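Local coordinates for periplasmic binding protein (Veillonella parvula, PDB 4OVK) that probably captures a solute, not identified here, outside the cytoplasmic membrane and delivers it to an ABC transporter for import, at residues A[155-158]-A[159-163]; A[303-306]-A[307-310]. One frame throughout, in Å; residues are numbered along the deposited sequence.

How the contacts relate
Neither contact closes a loop of any length: both are local, and they follow one another along the chain without crossing. Contact 1 comes first, within helix 150-170, the long helix that follows 133-147 and precedes the second parallel sheet. The chain then builds that sheet, runs through helix 285-296, and only afterwards reaches contact 2, where the loop 303-305 turns into helix 306-318. Their centres are about 15 Å apart, and they meet lightly where Y159 OH packs 4.2 Å from D309 O. Helix 285-296 is touched by side chains of both, and F313 and F317 of helix 306-318 reach back to 155-158, so the two tie this group of helices together.

Contact 1 of 2, residues A[155-158]-A[159-163]; sequences ALIS and YHKDS
I157 and K161, one helical turn apart, lie side by side and point the same way. The lysine can be followed outward from its backbone. Its CB and CG each lie 3.5 Å from I157 O, the carbonyl that its own N-H grips at 2.8 Å, with the donor in the carbonyl plane and an N-H...O angle of 165°. From CG the chain runs extended, and CE comes to 3.6 Å from I157 CG2. The charged tip is still close, K161 NZ lying 3.8 Å from the same methyl. In I157, CG1 lies beside the backbone N (chi1 -68°), which leaves CG2 anti to that N and facing the lysine chain. At its end NZ is near R141, a like charge that would be expected to disfavour closer approach. Three more i to i+4 backbone bonds run alongside: Y159 N to A155 O, H160 N to L156 O and D162 N to S158 O, each donor tilted from its carbonyl plane. L156 O lies oblique to the H160 ring, 3.3 Å from CD2, and H160 NE2 is hydrogen-bonded to V283 O, which probably limits the ring's rotation. S158 OG is hydrogen-bonded to E154 O. Helix 150-170 joins the chain's two parallel sheets, consistent with the connecting helix of two-lobed binding proteins. I157, H160 and K161 meet helix 133-147, Y159 and H160 rest on P286 of helix 285-296, and L156 packs on F313 and F317 of helix 306-318, where F313 also makes an edge-to-face contact with the Y159 ring.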
ATOM      1  N   ALA A 155     -10.917   2.585  14.739  1.00 16.13           N
ATOM      2  CA  ALA A 155     -11.850   2.655  13.605  1.00 15.14           C
ATOM      3  C   ALA A 155     -11.204   2.118  12.321  1.00 14.64           C
ATOM      4  O   ALA A 155     -11.839   1.409  11.553  1.00 14.96           O
ATOM      5  CB  ALA A 155     -12.368   4.067  13.412  1.00 17.20           C
ATOM      6  N   LEU A 156      -9.927   2.435  12.111  1.00 13.79           N
ATOM      7  CA  LEU A 156      -9.175   1.916  10.962  1.00 13.26           C
ATOM      8  C   LEU A 156      -8.990   0.401  11.074  1.00 13.55           C
ATOM      9  O   LEU A 156      -9.148  -0.319  10.110  1.00 14.05           O
ATOM     10  CB  LEU A 156      -7.802   2.599  10.847  1.00 13.35           C
ATOM     11  CG  LEU A 156      -7.814   4.029  10.322  1.00 13.79           C
ATOM     12  CD1 LEU A 156      -6.497   4.744  10.610  1.00 14.41           C
ATOM     13  CD2 LEU A 156      -8.138   4.074   8.825  1.00 14.61           C
ATOM     14  N   ILE A 157      -8.671  -0.084  12.266  1.00 14.17           N
ATOM     15  CA  ILE A 157      -8.454  -1.511  12.450  1.00 15.67           C
ATOM     16  C   ILE A 157      -9.759  -2.274  12.250  1.00 16.94           C
ATOM     17  O   ILE A 157      -9.761  -3.325  11.598  1.00 18.65           O
ATOM     18  CB  ILE A 157      -7.848  -1.815  13.827  1.00 16.80           C
ATOM     19  CG1 ILE A 157      -6.418  -1.259  13.891  1.00 16.48           C
ATOM     20  CG2 ILE A 157      -7.828  -3.317  14.091  1.00 18.32           C
ATOM     21  CD1 ILE A 157      -5.923  -1.045  15.307  1.00 17.61           C
ATOM     22  N   SER A 158     -10.856  -1.738  12.794  1.00 17.97           N
ATOM     23  CA  SER A 158     -12.190  -2.338  12.614  1.00 18.22           C
ATOM     24  C   SER A 158     -12.593  -2.385  11.145  1.00 17.88           C
ATOM     25  O   SER A 158     -13.186  -3.358  10.692  1.00 19.33           O
ATOM     26  CB  SER A 158     -13.249  -1.572  13.399  1.00 21.96           C
ATOM     27  OG  SER A 158     -13.076  -1.760  14.799  1.00 24.89           O
ATOM     28  N   TYR A 159     -12.262  -1.330  10.415  1.00 17.78           N
ATOM     29  CA  TYR A 159     -12.525  -1.265   8.983  1.00 16.97           C
ATOM     30  C   TYR A 159     -11.799  -2.409   8.268  1.00 16.93           C
ATOM     31  O   TYR A 159     -12.398  -3.119   7.470  1.00 16.81           O
ATOM     32  CB  TYR A 159     -12.112   0.101   8.428  1.00 17.84           C
ATOM     33  CG  TYR A 159     -12.543   0.364   7.003  1.00 18.15           C
ATOM     34  CD1 TYR A 159     -13.811   0.880   6.708  1.00 21.30           C
ATOM     35  CD2 TYR A 159     -11.687   0.108   5.955  1.00 18.58           C
ATOM     36  CE1 TYR A 159     -14.199   1.124   5.392  1.00 22.69           C
ATOM     37  CE2 TYR A 159     -12.059   0.344   4.649  1.00 21.70           C
ATOM     38  CZ  TYR A 159     -13.318   0.833   4.367  1.00 19.70           C
ATOM     39  OH  TYR A 159     -13.639   1.063   3.059  1.00 26.82           O
ATOM     40  N   HIS A 160     -10.519  -2.600   8.584  1.00 17.10           N
ATOM     41  CA  HIS A 160      -9.742  -3.714   8.019  1.00 17.19           C
ATOM     42  C   HIS A 160     -10.294  -5.075   8.442  1.00 18.21           C
ATOM     43  O   HIS A 160     -10.444  -5.971   7.607  1.00 20.60           O
ATOM     44  CB  HIS A 160      -8.270  -3.606   8.420  1.00 19.85           C
ATOM     45  CG  HIS A 160      -7.497  -2.621   7.599  1.00 24.82           C
ATOM     46  ND1 HIS A 160      -6.327  -2.948   6.946  1.00 29.05           N
ATOM     47  CD2 HIS A 160      -7.752  -1.326   7.286  1.00 24.58           C
ATOM     48  CE1 HIS A 160      -5.884  -1.890   6.292  1.00 27.80           C
ATOM     49  NE2 HIS A 160      -6.737  -0.896   6.475  1.00 22.30           N
ATOM     50  N   LYS A 161     -10.600  -5.234   9.725  1.00 19.48           N
ATOM     51  CA  LYS A 161     -11.152  -6.511  10.214  1.00 19.96           C
ATOM     52  C   LYS A 161     -12.506  -6.842   9.586  1.00 18.90           C
ATOM     53  O   LYS A 161     -12.754  -8.002   9.211  1.00 20.67           O
ATOM     54  CB  LYS A 161     -11.240  -6.529  11.751  1.00 23.61           C
ATOM     55  CG  LYS A 161      -9.875  -6.679  12.423  1.00 30.89           C
ATOM     56  CD  LYS A 161      -9.971  -6.938  13.919  1.00 40.26           C
ATOM     57  CE  LYS A 161      -8.608  -6.789  14.599  1.00 47.52           C
ATOM     58  NZ  LYS A 161      -8.672  -6.432  16.057  1.00 50.31           N
ATOM     59  N   ASP A 162     -13.373  -5.835   9.450  1.00 17.85           N
ATOM     60  CA  ASP A 162     -14.693  -6.042   8.831  1.00 19.03           C
ATOM     61  C   ASP A 162     -14.528  -6.446   7.353  1.00 18.68           C
ATOM     62  O   ASP A 162     -15.243  -7.326   6.856  1.00 18.91           O
ATOM     63  CB  ASP A 162     -15.558  -4.782   8.936  1.00 20.10           C
ATOM     64  CG  ASP A 162     -16.019  -4.476  10.371  1.00 23.94           C
ATOM     65  OD1 ASP A 162     -15.889  -5.333  11.258  1.00 28.51           O
ATOM     66  OD2 ASP A 162     -16.518  -3.352  10.612  1.00 32.35           O
ATOM     67  N   SER A 163     -13.581  -5.808   6.664  1.00 16.19           N
ATOM     68  CA  SER A 163     -13.258  -6.166   5.273  1.00 17.95           C
ATOM     69  C   SER A 163     -12.736  -7.610   5.172  1.00 17.49           C
ATOM     70  O   SER A 163     -13.180  -8.384   4.331  1.00 18.95           O
ATOM     71  CB  SER A 163     -12.232  -5.194   4.676  1.00 19.39           C
ATOM     72  OG  SER A 163     -11.843  -5.613   3.380  1.00 23.92           O
TER

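Contact 2 of 2, residues A[303-306]-A[307-310]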
ATOM      1  N   ASP A 303     -22.367  -6.458  -3.920  1.00 20.97           N
ATOM      2  CA  ASP A 303     -23.160  -5.849  -2.853  1.00 20.88           C
ATOM      3  C   ASP A 303     -22.470  -4.638  -2.223  1.00 19.85           C
ATOM      4  O   ASP A 303     -22.750  -4.273  -1.073  1.00 20.99           O
ATOM      5  CB  ASP A 303     -23.533  -6.905  -1.807  1.00 23.85           C
ATOM      6  CG  ASP A 303     -22.343  -7.708  -1.327  1.00 24.62           C
ATOM      7  OD1 ASP A 303     -21.193  -7.355  -1.650  1.00 27.74           O
ATOM      8  OD2 ASP A 303     -22.560  -8.709  -0.625  1.00 28.65           O
ATOM      9  N   TYR A 304     -21.585  -4.015  -3.002  1.00 16.27           N
ATOM     10  CA  TYR A 304     -20.982  -2.730  -2.663  1.00 15.97           C
ATOM     11  C   TYR A 304     -20.709  -1.924  -3.923  1.00 14.45           C
ATOM     12  O   TYR A 304     -20.630  -2.474  -5.034  1.00 17.00           O
ATOM     13  CB  TYR A 304     -19.680  -2.898  -1.872  1.00 16.85           C
ATOM     14  CG  TYR A 304     -18.606  -3.681  -2.579  1.00 16.73           C
ATOM     15  CD1 TYR A 304     -17.735  -3.069  -3.477  1.00 17.45           C
ATOM     16  CD2 TYR A 304     -18.446  -5.046  -2.345  1.00 17.40           C
ATOM     17  CE1 TYR A 304     -16.749  -3.793  -4.133  1.00 15.78           C
ATOM     18  CE2 TYR A 304     -17.452  -5.772  -2.984  1.00 16.82           C
ATOM     19  CZ  TYR A 304     -16.606  -5.143  -3.879  1.00 17.46           C
ATOM     20  OH  TYR A 304     -15.614  -5.867  -4.505  1.00 17.83           O
ATOM     21  N   ILE A 305     -20.607  -0.614  -3.740  1.00 15.89           N
ATOM     22  CA  ILE A 305     -20.224   0.312  -4.804  1.00 16.53           C
ATOM     23  C   ILE A 305     -18.892   0.935  -4.395  1.00 14.62           C
ATOM     24  O   ILE A 305     -18.819   1.696  -3.420  1.00 15.80           O
ATOM     25  CB  ILE A 305     -21.287   1.404  -5.003  1.00 18.15           C
ATOM     26  CG1 ILE A 305     -22.651   0.774  -5.345  1.00 22.09           C
ATOM     27  CG2 ILE A 305     -20.857   2.381  -6.085  1.00 19.61           C
ATOM     28  CD1 ILE A 305     -23.793   1.761  -5.286  1.00 24.03           C
ATOM     29  N   LEU A 306     -17.844   0.594  -5.134  1.00 14.92           N
ATOM     30  CA  LEU A 306     -16.477   0.952  -4.768  1.00 13.96           C
ATOM     31  C   LEU A 306     -16.314   2.469  -4.646  1.00 13.78           C
ATOM     32  O   LEU A 306     -15.700   2.950  -3.700  1.00 13.08           O
ATOM     33  CB  LEU A 306     -15.500   0.390  -5.795  1.00 13.71           C
ATOM     34  CG  LEU A 306     -14.025   0.748  -5.552  1.00 14.63           C
ATOM     35  CD1 LEU A 306     -13.571   0.346  -4.151  1.00 16.62           C
ATOM     36  CD2 LEU A 306     -13.139   0.122  -6.621  1.00 16.77           C
ATOM     37  N   ARG A 307     -16.872   3.218  -5.597  1.00 14.93           N
ATOM     38  CA  ARG A 307     -16.776   4.677  -5.583  1.00 16.42           C
ATOM     39  C   ARG A 307     -17.327   5.266  -4.276  1.00 15.41           C
ATOM     40  O   ARG A 307     -16.756   6.199  -3.725  1.00 15.57           O
ATOM     41  CB  ARG A 307     -17.516   5.242  -6.804  1.00 22.39           C
ATOM     42  CG  ARG A 307     -17.946   6.690  -6.747  1.00 26.99           C
ATOM     43  CD  ARG A 307     -18.648   7.098  -8.037  1.00 30.95           C
ATOM     44  NE  ARG A 307     -17.870   6.750  -9.227  1.00 30.72           N
ATOM     45  CZ  ARG A 307     -17.084   7.582  -9.911  1.00 27.96           C
ATOM     46  NH1 ARG A 307     -16.956   8.854  -9.559  1.00 32.55           N
ATOM     47  NH2 ARG A 307     -16.429   7.137 -10.975  1.00 32.86           N
ATOM     48  N   ASP A 308     -18.462   4.745  -3.812  1.00 15.07           N
ATOM     49  CA  ASP A 308     -19.063   5.203  -2.562  1.00 15.89           C
ATOM     50  C   ASP A 308     -18.185   4.861  -1.368  1.00 14.20           C
ATOM     51  O   ASP A 308     -18.034   5.663  -0.458  1.00 15.27           O
ATOM     52  CB  ASP A 308     -20.456   4.593  -2.352  1.00 17.10           C
ATOM     53  CG  ASP A 308     -21.456   5.038  -3.391  1.00 21.39           C
ATOM     54  OD1 ASP A 308     -21.201   6.031  -4.094  1.00 24.97           O
ATOM     55  OD2 ASP A 308     -22.524   4.393  -3.505  1.00 26.34           O
ATOM     56  N   ASP A 309     -17.626   3.662  -1.363  1.00 13.01           N
ATOM     57  CA  ASP A 309     -16.803   3.221  -0.249  1.00 12.43           C
ATOM     58  C   ASP A 309     -15.506   4.042  -0.207  1.00 11.24           C
ATOM     59  O   ASP A 309     -15.029   4.387   0.874  1.00 10.51           O
ATOM     60  CB  ASP A 309     -16.469   1.737  -0.357  1.00 13.61           C
ATOM     61  CG  ASP A 309     -17.692   0.847  -0.241  1.00 17.35           C
ATOM     62  OD1 ASP A 309     -18.803   1.325   0.121  1.00 19.00           O
ATOM     63  OD2 ASP A 309     -17.533  -0.359  -0.527  1.00 22.99           O
ATOM     64  N   LEU A 310     -14.955   4.360  -1.382  1.00 11.02           N
ATOM     65  CA  LEU A 310     -13.767   5.218  -1.469  1.00 10.30           C
ATOM     66  C   LEU A 310     -14.088   6.618  -0.920  1.00 11.22           C
ATOM     67  O   LEU A 310     -13.341   7.139  -0.099  1.00 11.95           O
ATOM     68  CB  LEU A 310     -13.289   5.282  -2.925  1.00 11.23           C
ATOM     69  CG  LEU A 310     -12.085   6.141  -3.259  1.00 11.91           C
ATOM     70  CD1 LEU A 310     -10.836   5.609  -2.576  1.00 12.29           C
ATOM     71  CD2 LEU A 310     -11.862   6.241  -4.751  1.00 13.99           C
TER
HETATM   72  O   HOH W   1     -21.091   0.400  -1.134  1.00 22.76           O
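Y304 and D309 cross at about a right angle where the chain enters helix 306-318, ring and carboxylate planes 35° apart. D309 OD2 approaches the root of the tyrosine, 3.6 Å from its CB, and lies oblique to the ring. The Y304 ring can stand there because CG sits between the backbone N and the carbonyl carbon (chi1 59°). The other carboxylate oxygen, D309 OD1, accepts a 2.8 Å hydrogen bond from a water that itself accepts one from I305 N, bridging the aspartate to the N-cap residue. I305 in turn slants across D308, its CD1 3.4 Å from D308 OD2. As expected of an N-cap residue, I305 accepts the helix's first i to i+4 bond, D309 N donating to I305 O at 3.1 Å, and L310 N follows with a 2.8 Å bond to L306 O. With an alanine in place of D309, the water at I305 N would probably lose OD1 as an acceptor, and K290 its salt-bridge partner OD2. Y304 OH bonds to K290 O, so both side chains fasten the helix start to helix 285-296. L306 packs on K290 and W291 of that helix and on L331 of helix 324-331, while L310 touches L287 of 285-296 and I327 of 324-331.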